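Local coordinates for protein type II restriction enzyme MspI (Moraxella sp., PDB 1SA3) that recognises the double-stranded DNA sequence 5'-CCGG-3' and cuts each strand after the first cytosine, leaving 5'-phosphate ends, at residues I128-I142 against Y178-A191. Numbering follows the deposited sequence.
With nucleotides of chain A.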
ATOM      1  N   ILE E 128       1.854  -4.893   4.998  1.00 11.50           N
ATOM      2  CA  ILE E 128       2.418  -4.098   3.914  1.00 14.53           C
ATOM      3  C   ILE E 128       3.750  -4.665   3.451  1.00 12.30           C
ATOM      4  O   ILE E 128       4.163  -4.433   2.315  1.00 16.72           O
ATOM      5  CB  ILE E 128       2.633  -2.627   4.315  1.00 16.32           C
ATOM      6  CG1 ILE E 128       3.310  -2.553   5.678  1.00 19.44           C
ATOM      7  CG2 ILE E 128       1.299  -1.885   4.283  1.00 19.48           C
ATOM      8  CD1 ILE E 128       3.585  -1.122   6.146  1.00 23.83           C
ATOM      9  N   ALA E 129       4.432  -5.396   4.326  1.00 11.11           N
ATOM     10  CA  ALA E 129       5.711  -5.994   3.946  1.00 12.43           C
ATOM     11  C   ALA E 129       6.387  -6.708   5.099  1.00 11.08           C
ATOM     12  O   ALA E 129       5.998  -6.561   6.260  1.00  9.11           O
ATOM     13  CB  ALA E 129       6.645  -4.917   3.396  1.00 17.44           C
ATOM     14  N   GLU E 130       7.400  -7.497   4.762  1.00 14.15           N
ATOM     15  CA  GLU E 130       8.179  -8.215   5.756  1.00 15.45           C
ATOM     16  C   GLU E 130       9.651  -8.010   5.401  1.00 16.51           C
ATOM     17  O   GLU E 130      10.023  -8.013   4.222  1.00 12.80           O
ATOM     18  CB  GLU E 130       7.816  -9.705   5.770  1.00 15.71           C
ATOM     19  CG  GLU E 130       8.003 -10.440   4.455  1.00 13.82           C
ATOM     20  CD  GLU E 130       7.725 -11.924   4.602  1.00 19.16           C
ATOM     21  OE1 GLU E 130       6.583 -12.294   4.960  1.00 15.82           O
ATOM     22  OE2 GLU E 130       8.653 -12.722   4.368  1.00 20.16           O
ATOM     23  N   TYR E 131      10.483  -7.804   6.419  1.00 15.01           N
ATOM     24  CA  TYR E 131      11.901  -7.569   6.172  1.00 16.01           C
ATOM     25  C   TYR E 131      12.768  -8.044   7.320  1.00 16.07           C
ATOM     26  O   TYR E 131      12.301  -8.190   8.445  1.00 14.45           O
ATOM     27  CB  TYR E 131      12.200  -6.071   6.019  1.00 14.18           C
ATOM     28  CG  TYR E 131      11.361  -5.277   5.041  1.00 16.83           C
ATOM     29  CD1 TYR E 131      10.369  -4.414   5.500  1.00 16.42           C
ATOM     30  CD2 TYR E 131      11.616  -5.321   3.672  1.00 18.85           C
ATOM     31  CE1 TYR E 131       9.657  -3.606   4.631  1.00 17.82           C
ATOM     32  CE2 TYR E 131      10.899  -4.509   2.783  1.00 19.23           C
ATOM     33  CZ  TYR E 131       9.927  -3.657   3.276  1.00 13.63           C
ATOM     34  OH  TYR E 131       9.216  -2.850   2.425  1.00 13.90           O
ATOM     35  N   ASP E 132      14.049  -8.254   7.030  1.00 17.53           N
ATOM     36  CA  ASP E 132      14.988  -8.618   8.073  1.00 13.62           C
ATOM     37  C   ASP E 132      15.457  -7.272   8.626  1.00 15.37           C
ATOM     38  O   ASP E 132      15.498  -6.279   7.901  1.00 14.77           O
ATOM     39  CB  ASP E 132      16.190  -9.364   7.504  1.00 15.88           C
ATOM     40  CG  ASP E 132      17.238  -9.622   8.554  1.00 18.28           C
ATOM     41  OD1 ASP E 132      16.980 -10.449   9.453  1.00 21.02           O
ATOM     42  OD2 ASP E 132      18.312  -8.980   8.494  1.00 23.60           O
ATOM     43  N   VAL E 133      15.817  -7.241   9.903  1.00 15.32           N
ATOM     44  CA  VAL E 133      16.268  -6.014  10.538  1.00 17.01           C
ATOM     45  C   VAL E 133      17.383  -5.292   9.777  1.00 16.41           C
ATOM     46  O   VAL E 133      17.348  -4.074   9.635  1.00 18.43           O
ATOM     47  CB  VAL E 133      16.746  -6.307  11.984  1.00 17.32           C
ATOM     48  CG1 VAL E 133      17.921  -7.281  11.952  1.00 18.33           C
ATOM     49  CG2 VAL E 133      17.133  -5.014  12.685  1.00 16.68           C
ATOM     50  N   GLU E 134      18.371  -6.028   9.279  1.00 18.78           N
ATOM     51  CA  GLU E 134      19.487  -5.390   8.570  1.00 19.80           C
ATOM     52  C   GLU E 134      19.032  -4.674   7.297  1.00 20.64           C
ATOM     53  O   GLU E 134      19.571  -3.627   6.927  1.00 19.12           O
ATOM     54  CB  GLU E 134      20.555  -6.432   8.226  1.00 22.32           C
ATOM     55  CG  GLU E 134      21.236  -7.084   9.435  1.00 21.36           C
ATOM     56  CD  GLU E 134      22.107  -6.115  10.226  1.00 25.80           C
ATOM     57  OE1 GLU E 134      22.419  -5.021   9.707  1.00 27.28           O
ATOM     58  OE2 GLU E 134      22.486  -6.452  11.366  1.00 21.09           O
ATOM     59  N   THR E 135      18.040  -5.245   6.629  1.00 18.57           N
ATOM     60  CA  THR E 135      17.516  -4.663   5.403  1.00 20.11           C
ATOM     61  C   THR E 135      16.839  -3.332   5.718  1.00 21.12           C
ATOM     62  O   THR E 135      17.020  -2.343   5.003  1.00 20.91           O
ATOM     63  CB  THR E 135      16.514  -5.621   4.751  1.00 21.60           C
ATOM     64  OG1 THR E 135      17.152  -6.885   4.547  1.00 19.68           O
ATOM     65  CG2 THR E 135      16.030  -5.084   3.407  1.00 21.43           C
ATOM     66  N   ILE E 136      16.059  -3.310   6.793  1.00 20.75           N
ATOM     67  CA  ILE E 136      15.364  -2.096   7.215  1.00 21.71           C
ATOM     68  C   ILE E 136      16.370  -0.999   7.582  1.00 21.45           C
ATOM     69  O   ILE E 136      16.289   0.137   7.101  1.00 17.86           O
ATOM     70  CB  ILE E 136      14.497  -2.364   8.457  1.00 21.32           C
ATOM     71  CG1 ILE E 136      13.476  -3.459   8.150  1.00 22.97           C
ATOM     72  CG2 ILE E 136      13.826  -1.078   8.901  1.00 21.83           C
ATOM     73  CD1 ILE E 136      12.743  -3.983   9.372  1.00 21.77           C
ATOM     74  N   CYS E 137      17.313  -1.346   8.452  1.00 17.82           N
ATOM     75  CA  CYS E 137      18.312  -0.389   8.895  1.00 21.86           C
ATOM     76  C   CYS E 137      19.091   0.179   7.715  1.00 20.12           C
ATOM     77  O   CYS E 137      19.367   1.376   7.669  1.00 25.12           O
ATOM     78  CB  CYS E 137      19.248  -1.049   9.918  1.00 19.37           C
ATOM     79  SG  CYS E 137      18.429  -1.344  11.519  1.00 21.23           S
ATOM     80  N   THR E 138      19.418  -0.673   6.750  1.00 22.02           N
ATOM     81  CA  THR E 138      20.151  -0.236   5.569  1.00 22.89           C
ATOM     82  C   THR E 138      19.308   0.739   4.740  1.00 24.75           C
ATOM     83  O   THR E 138      19.801   1.779   4.298  1.00 23.48           O
ATOM     84  CB  THR E 138      20.569  -1.449   4.722  1.00 24.48           C
ATOM     85  OG1 THR E 138      21.546  -2.205   5.448  1.00 22.58           O
ATOM     86  CG2 THR E 138      21.155  -1.015   3.398  1.00 26.29           C
ATOM     87  N   GLY E 139      18.031   0.419   4.551  1.00 20.21           N
ATOM     88  CA  GLY E 139      17.170   1.306   3.790  1.00 20.91           C
ATOM     89  C   GLY E 139      16.843   2.615   4.494  1.00 21.75           C
ATOM     90  O   GLY E 139      16.771   3.658   3.851  1.00 21.87           O
ATOM     91  N   VAL E 140      16.670   2.572   5.815  1.00 20.37           N
ATOM     92  CA  VAL E 140      16.313   3.756   6.596  1.00 19.92           C
ATOM     93  C   VAL E 140      17.506   4.630   7.017  1.00 25.02           C
ATOM     94  O   VAL E 140      17.349   5.827   7.270  1.00 23.31           O
ATOM     95  CB  VAL E 140      15.503   3.345   7.854  1.00 21.85           C
ATOM     96  CG1 VAL E 140      15.063   4.579   8.644  1.00 20.93           C
ATOM     97  CG2 VAL E 140      14.266   2.534   7.433  1.00 18.94           C
ATOM     98  N   GLY E 141      18.693   4.034   7.083  1.00 23.92           N
ATOM     99  CA  GLY E 141      19.876   4.787   7.466  1.00 27.54           C
ATOM    100  C   GLY E 141      20.287   4.597   8.917  1.00 28.80           C
ATOM    101  O   GLY E 141      20.923   5.473   9.508  1.00 29.55           O
ATOM    102  N   ILE E 142      19.929   3.451   9.492  1.00 27.04           N
ATOM    103  CA  ILE E 142      20.257   3.142  10.884  1.00 25.20           C
ATOM    104  C   ILE E 142      21.510   2.261  10.931  1.00 25.06           C
ATOM    105  O   ILE E 142      21.566   1.209  10.297  1.00 24.77           O
ATOM    106  CB  ILE E 142      19.079   2.409  11.570  1.00 24.89           C
ATOM    107  CG1 ILE E 142      17.823   3.280  11.492  1.00 26.52           C
ATOM    108  CG2 ILE E 142      19.416   2.103  13.023  1.00 27.44           C
ATOM    109  CD1 ILE E 142      16.523   2.550  11.813  1.00 24.14           C
ATOM    110  N   TYR E 178      13.924   8.980  12.841  1.00 26.68           N
ATOM    111  CA  TYR E 178      13.760   8.211  11.607  1.00 24.79           C
ATOM    112  C   TYR E 178      12.320   7.873  11.238  1.00 24.79           C
ATOM    113  O   TYR E 178      12.087   7.230  10.218  1.00 23.08           O
ATOM    114  CB  TYR E 178      14.530   6.892  11.687  1.00 25.47           C
ATOM    115  CG  TYR E 178      16.005   7.018  11.964  1.00 26.21           C
ATOM    116  CD1 TYR E 178      16.489   7.052  13.275  1.00 28.39           C
ATOM    117  CD2 TYR E 178      16.922   7.066  10.919  1.00 24.82           C
ATOM    118  CE1 TYR E 178      17.861   7.123  13.533  1.00 28.07           C
ATOM    119  CE2 TYR E 178      18.290   7.140  11.166  1.00 27.26           C
ATOM    120  CZ  TYR E 178      18.750   7.164  12.474  1.00 28.68           C
ATOM    121  OH  TYR E 178      20.104   7.211  12.714  1.00 32.82           O
ATOM    122  N   ARG E 179      11.367   8.291  12.064  1.00 23.66           N
ATOM    123  CA  ARG E 179       9.955   8.000  11.820  1.00 23.55           C
ATOM    124  C   ARG E 179       9.501   8.065  10.365  1.00 23.10           C
ATOM    125  O   ARG E 179       9.014   7.074   9.830  1.00 21.06           O
ATOM    126  CB  ARG E 179       9.078   8.918  12.672  1.00 26.33           C
ATOM    127  CG  ARG E 179       8.861   8.396  14.078  1.00 30.07           C
ATOM    128  CD  ARG E 179       8.801   9.521  15.094  1.00 34.61           C
ATOM    129  NE  ARG E 179       7.566  10.296  15.047  1.00 38.16           N
ATOM    130  CZ  ARG E 179       7.524  11.617  14.894  1.00 38.42           C
ATOM    131  NH1 ARG E 179       8.647  12.310  14.760  1.00 41.28           N
ATOM    132  NH2 ARG E 179       6.361  12.250  14.909  1.00 39.93           N
ATOM    133  N   GLU E 180       9.657   9.224   9.730  1.00 22.98           N
ATOM    134  CA  GLU E 180       9.237   9.407   8.341  1.00 23.34           C
ATOM    135  C   GLU E 180       9.968   8.512   7.347  1.00 22.59           C
ATOM    136  O   GLU E 180       9.344   7.921   6.462  1.00 17.35           O
ATOM    137  CB  GLU E 180       9.397  10.873   7.923  1.00 25.94           C
ATOM    138  CG  GLU E 180       8.452  11.808   8.655  1.00 31.25           C
ATOM    139  CD  GLU E 180       8.285  13.158   7.972  1.00 37.86           C
ATOM    140  OE1 GLU E 180       7.409  13.923   8.420  1.00 38.58           O
ATOM    141  OE2 GLU E 180       9.014  13.458   6.996  1.00 38.89           O
ATOM    142  N   ARG E 181      11.288   8.419   7.480  1.00 19.92           N
ATOM    143  CA  ARG E 181      12.065   7.570   6.590  1.00 21.73           C
ATOM    144  C   ARG E 181      11.647   6.114   6.778  1.00 18.59           C
ATOM    145  O   ARG E 181      11.511   5.374   5.807  1.00 18.36           O
ATOM    146  CB  ARG E 181      13.562   7.725   6.871  1.00 21.57           C
ATOM    147  CG  ARG E 181      14.196   8.907   6.157  1.00 24.81           C
ATOM    148  CD  ARG E 181      15.605   9.161   6.672  1.00 26.95           C
ATOM    149  NE  ARG E 181      15.590   9.615   8.061  1.00 28.78           N
ATOM    150  CZ  ARG E 181      16.683   9.906   8.760  1.00 31.36           C
ATOM    151  NH1 ARG E 181      17.880   9.786   8.200  1.00 29.10           N
ATOM    152  NH2 ARG E 181      16.580  10.332  10.013  1.00 30.48           N
ATOM    153  N   PHE E 182      11.441   5.713   8.029  1.00 17.48           N
ATOM    154  CA  PHE E 182      11.034   4.342   8.339  1.00 16.12           C
ATOM    155  C   PHE E 182       9.717   3.995   7.637  1.00 14.35           C
ATOM    156  O   PHE E 182       9.604   2.964   6.971  1.00 16.08           O
ATOM    157  CB  PHE E 182      10.862   4.175   9.853  1.00 15.85           C
ATOM    158  CG  PHE E 182      10.751   2.738  10.308  1.00 17.74           C
ATOM    159  CD1 PHE E 182      11.878   2.045  10.736  1.00 18.53           C
ATOM    160  CD2 PHE E 182       9.516   2.096  10.351  1.00 18.45           C
ATOM    161  CE1 PHE E 182      11.784   0.731  11.212  1.00 19.53           C
ATOM    162  CE2 PHE E 182       9.411   0.784  10.823  1.00 18.85           C
ATOM    163  CZ  PHE E 182      10.553   0.101  11.257  1.00 17.25           C
ATOM    164  N   ILE E 183       8.719   4.860   7.783  1.00 15.28           N
ATOM    165  CA  ILE E 183       7.422   4.611   7.168  1.00 17.42           C
ATOM    166  C   ILE E 183       7.495   4.612   5.646  1.00 16.54           C
ATOM    167  O   ILE E 183       7.014   3.690   4.991  1.00 15.77           O
ATOM    168  CB  ILE E 183       6.383   5.659   7.596  1.00 18.17           C
ATOM    169  CG1 ILE E 183       6.220   5.640   9.116  1.00 16.13           C
ATOM    170  CG2 ILE E 183       5.049   5.354   6.934  1.00 15.64           C
ATOM    171  CD1 ILE E 183       5.547   6.867   9.677  1.00 16.84           C
ATOM    172  N   ARG E 184       8.093   5.656   5.087  1.00 16.08           N
ATOM    173  CA  ARG E 184       8.206   5.770   3.638  1.00 16.00           C
ATOM    174  C   ARG E 184       8.967   4.586   3.043  1.00 17.47           C
ATOM    175  O   ARG E 184       8.567   4.035   2.017  1.00 16.87           O
ATOM    176  CB  ARG E 184       8.895   7.092   3.270  1.00 18.75           C
ATOM    177  CG  ARG E 184       8.879   7.430   1.792  1.00 20.86           C
ATOM    178  CD  ARG E 184       9.518   8.799   1.541  1.00 23.53           C
ATOM    179  NE  ARG E 184       8.767   9.886   2.165  1.00 23.97           N
ATOM    180  CZ  ARG E 184       7.666  10.434   1.661  1.00 26.49           C
ATOM    181  NH1 ARG E 184       7.173  10.002   0.509  1.00 30.37           N
ATOM    182  NH2 ARG E 184       7.056  11.423   2.309  1.00 28.89           N
ATOM    183  N   TRP E 185      10.053   4.172   3.692  1.00 16.08           N
ATOM    184  CA  TRP E 185      10.823   3.053   3.169  1.00 18.50           C
ATOM    185  C   TRP E 185      10.053   1.733   3.262  1.00 16.49           C
ATOM    186  O   TRP E 185      10.106   0.913   2.347  1.00 15.75           O
ATOM    187  CB  TRP E 185      12.159   2.917   3.903  1.00 22.21           C
ATOM    188  CG  TRP E 185      12.990   1.820   3.341  1.00 23.33           C
ATOM    189  CD1 TRP E 185      13.856   1.899   2.289  1.00 22.87           C
ATOM    190  CD2 TRP E 185      12.974   0.448   3.743  1.00 20.38           C
ATOM    191  NE1 TRP E 185      14.379   0.660   2.010  1.00 19.22           N
ATOM    192  CE2 TRP E 185      13.853  -0.249   2.888  1.00 22.18           C
ATOM    193  CE3 TRP E 185      12.299  -0.261   4.745  1.00 23.07           C
ATOM    194  CZ2 TRP E 185      14.075  -1.628   3.001  1.00 24.18           C
ATOM    195  CZ3 TRP E 185      12.517  -1.628   4.859  1.00 22.47           C
ATOM    196  CH2 TRP E 185      13.399  -2.297   3.990  1.00 22.40           C
ATOM    197  N   CYS E 186       9.336   1.529   4.361  1.00 18.05           N
ATOM    198  CA  CYS E 186       8.566   0.302   4.532  1.00 14.84           C
ATOM    199  C   CYS E 186       7.515   0.096   3.441  1.00 17.49           C
ATOM    200  O   CYS E 186       7.331  -1.024   2.965  1.00 15.99           O
ATOM    201  CB  CYS E 186       7.866   0.284   5.894  1.00 20.94           C
ATOM    202  SG  CYS E 186       8.915  -0.256   7.252  1.00 23.77           S
ATOM    203  N   VAL E 187       6.828   1.168   3.053  1.00 14.01           N
ATOM    204  CA  VAL E 187       5.788   1.063   2.027  1.00 15.59           C
ATOM    205  C   VAL E 187       6.235   1.353   0.596  1.00 16.54           C
ATOM    206  O   VAL E 187       5.500   1.053  -0.339  1.00 17.77           O
ATOM    207  CB  VAL E 187       4.562   1.966   2.355  1.00 18.49           C
ATOM    208  CG1 VAL E 187       3.967   1.553   3.689  1.00 21.37           C
ATOM    209  CG2 VAL E 187       4.963   3.444   2.394  1.00 15.56           C
ATOM    210  N   THR E 188       7.429   1.917   0.402  1.00 13.43           N
ATOM    211  CA  THR E 188       7.882   2.208  -0.964  1.00 15.01           C
ATOM    212  C   THR E 188       9.247   1.656  -1.344  1.00 12.64           C
ATOM    213  O   THR E 188       9.590   1.613  -2.524  1.00 13.62           O
ATOM    214  CB  THR E 188       7.963   3.722  -1.241  1.00 14.08           C
ATOM    215  OG1 THR E 188       9.049   4.281  -0.486  1.00 13.20           O
ATOM    216  CG2 THR E 188       6.652   4.409  -0.886  1.00 12.91           C
ATOM    217  N   LEU E 189      10.021   1.259  -0.342  1.00 13.43           N
ATOM    218  CA  LEU E 189      11.377   0.742  -0.523  1.00 15.73           C
ATOM    219  C   LEU E 189      12.379   1.846  -0.830  1.00 18.23           C
ATOM    220  O   LEU E 189      13.465   1.602  -1.350  1.00 17.17           O
ATOM    221  CB  LEU E 189      11.449  -0.331  -1.612  1.00 16.21           C
ATOM    222  CG  LEU E 189      11.021  -1.736  -1.196  1.00 16.52           C
ATOM    223  CD1 LEU E 189      11.445  -2.706  -2.278  1.00 18.37           C
ATOM    224  CD2 LEU E 189      11.661  -2.127   0.136  1.00 17.42           C
ATOM    225  N   ARG E 190      12.006   3.071  -0.502  1.00 18.79           N
ATOM    226  CA  ARG E 190      12.901   4.199  -0.684  1.00 21.53           C
ATOM    227  C   ARG E 190      12.639   5.126   0.498  1.00 20.06           C
ATOM    228  O   ARG E 190      11.493   5.493   0.765  1.00 19.50           O
ATOM    229  CB  ARG E 190      12.631   4.905  -2.014  1.00 22.26           C
ATOM    230  CG  ARG E 190      13.642   5.996  -2.314  1.00 34.06           C
ATOM    231  CD  ARG E 190      13.392   6.638  -3.665  1.00 40.79           C
ATOM    232  NE  ARG E 190      14.107   7.904  -3.793  1.00 48.84           N
ATOM    233  CZ  ARG E 190      14.084   8.671  -4.879  1.00 52.28           C
ATOM    234  NH1 ARG E 190      13.379   8.303  -5.942  1.00 53.34           N
ATOM    235  NH2 ARG E 190      14.765   9.809  -4.899  1.00 54.72           N
ATOM    236  N   ALA E 191      13.696   5.487   1.220  1.00 19.32           N
ATOM    237  CA  ALA E 191      13.554   6.342   2.400  1.00 18.25           C
ATOM    238  C   ALA E 191      13.169   7.775   2.074  1.00 16.79           C
ATOM    239  O   ALA E 191      12.428   8.399   2.824  1.00 19.60           O
ATOM    240  CB  ALA E 191      14.843   6.326   3.223  1.00 20.65           C
TER
ATOM    241  P    DC A   4       8.373 -10.254  -0.684  1.00 20.94           P
ATOM    242  OP1  DC A   4       8.819  -9.319  -1.735  1.00 19.26           O
ATOM    243  OP2  DC A   4       8.543  -9.889   0.746  1.00 24.84           O
ATOM    244  O5'  DC A   4       6.836 -10.537  -0.945  1.00 19.06           O
ATOM    245  C5'  DC A   4       6.408 -10.933  -2.235  1.00 19.28           C
ATOM    246  C4'  DC A   4       4.911 -11.102  -2.247  1.00 20.04           C
ATOM    247  O4'  DC A   4       4.578 -12.318  -1.531  1.00 18.42           O
ATOM    248  C3'  DC A   4       4.152  -9.959  -1.564  1.00 15.05           C
ATOM    249  O3'  DC A   4       3.104  -9.503  -2.425  1.00 16.82           O
ATOM    250  C2'  DC A   4       3.642 -10.585  -0.273  1.00 16.31           C
ATOM    251  C1'  DC A   4       3.533 -12.068  -0.615  1.00 17.84           C
ATOM    252  N1   DC A   4       3.717 -12.975   0.535  1.00 20.14           N
ATOM    253  C2   DC A   4       2.865 -14.087   0.677  1.00 18.32           C
ATOM    254  O2   DC A   4       1.996 -14.303  -0.183  1.00 16.81           O
ATOM    255  N3   DC A   4       3.011 -14.895   1.751  1.00 17.82           N
ATOM    256  C4   DC A   4       3.954 -14.635   2.662  1.00 18.28           C
ATOM    257  N4   DC A   4       4.042 -15.448   3.719  1.00 13.46           N
ATOM    258  C5   DC A   4       4.845 -13.525   2.533  1.00 15.92           C
ATOM    259  C6   DC A   4       4.693 -12.732   1.464  1.00 14.06           C
ATOM    260  P    DC A   3      12.968 -14.473   1.920  1.00 31.30           P
ATOM    261  OP1  DC A   3      14.027 -13.594   1.375  1.00 32.29           O
ATOM    262  OP2  DC A   3      12.746 -14.537   3.386  1.00 34.03           O
ATOM    263  O5'  DC A   3      11.606 -14.067   1.211  1.00 30.33           O
ATOM    264  C5'  DC A   3      11.520 -14.115  -0.207  1.00 23.69           C
ATOM    265  C4'  DC A   3      10.130 -13.753  -0.667  1.00 22.34           C
ATOM    266  O4'  DC A   3       9.221 -14.859  -0.448  1.00 18.55           O
ATOM    267  C3'  DC A   3       9.505 -12.525  -0.003  1.00 18.67           C
ATOM    268  O3'  DC A   3       9.038 -11.666  -1.038  1.00 19.46           O
ATOM    269  C2'  DC A   3       8.370 -13.103   0.838  1.00 18.26           C
ATOM    270  C1'  DC A   3       8.004 -14.392   0.100  1.00 20.43           C
ATOM    271  N1   DC A   3       7.455 -15.487   0.929  1.00 15.98           N
ATOM    272  C2   DC A   3       6.275 -16.145   0.515  1.00 17.05           C
ATOM    273  O2   DC A   3       5.695 -15.762  -0.509  1.00 12.59           O
ATOM    274  N3   DC A   3       5.806 -17.181   1.247  1.00 13.69           N
ATOM    275  C4   DC A   3       6.455 -17.567   2.347  1.00 16.43           C
ATOM    276  N4   DC A   3       5.961 -18.599   3.033  1.00 13.96           N
ATOM    277  C5   DC A   3       7.641 -16.910   2.798  1.00 13.42           C
ATOM    278  C6   DC A   3       8.096 -15.882   2.069  1.00 17.40           C
TER
HETATM  279  O   HOH W   1      16.293   4.125   0.930  1.00 34.48           O
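W185 is the knob of helix 179-188 that enters a hole formed by T135, I136, G139 and V140 of helix 133-140. Its CB lies 4.1 Å from V140 CG2. With CG anti to the backbone N (chi1 -177°), the indole is carried across the other helix, where G139 CA sits over one face, 3.7 Å from the centroid of the five-membered ring: a CH-pi contact. Farther out, CZ2 nears T135 O at 3.6 Å, and CZ3 meets I136 CG1. The far rim, CZ3 and CH2, lies over a face of the Y131 ring, the planes inclined at 45°. Beyond that ring, Y131 OH donates to C186 O at 2.7 Å, tilted 30° from the carbonyl plane, while L189 CD2 covers the W185 face opposite G139 and touches Y131 OH. Near the start of helix 179-188, I142 CG1 stands over the Y178 ring, 3.9 Å from its centroid, a second CH-pi contact. A water bonded to G139 O and A191 N joins the backbones. E130, whose OE2 is salt-bridged to K257, turns to the DNA, its OE1 3.2 Å from C5 of DC4 of chain A. The arrangement is a single aromatic knob-into-hole between steeply crossed helices, behind a DNA-facing edge strand of a three-stranded antiparallel sheet.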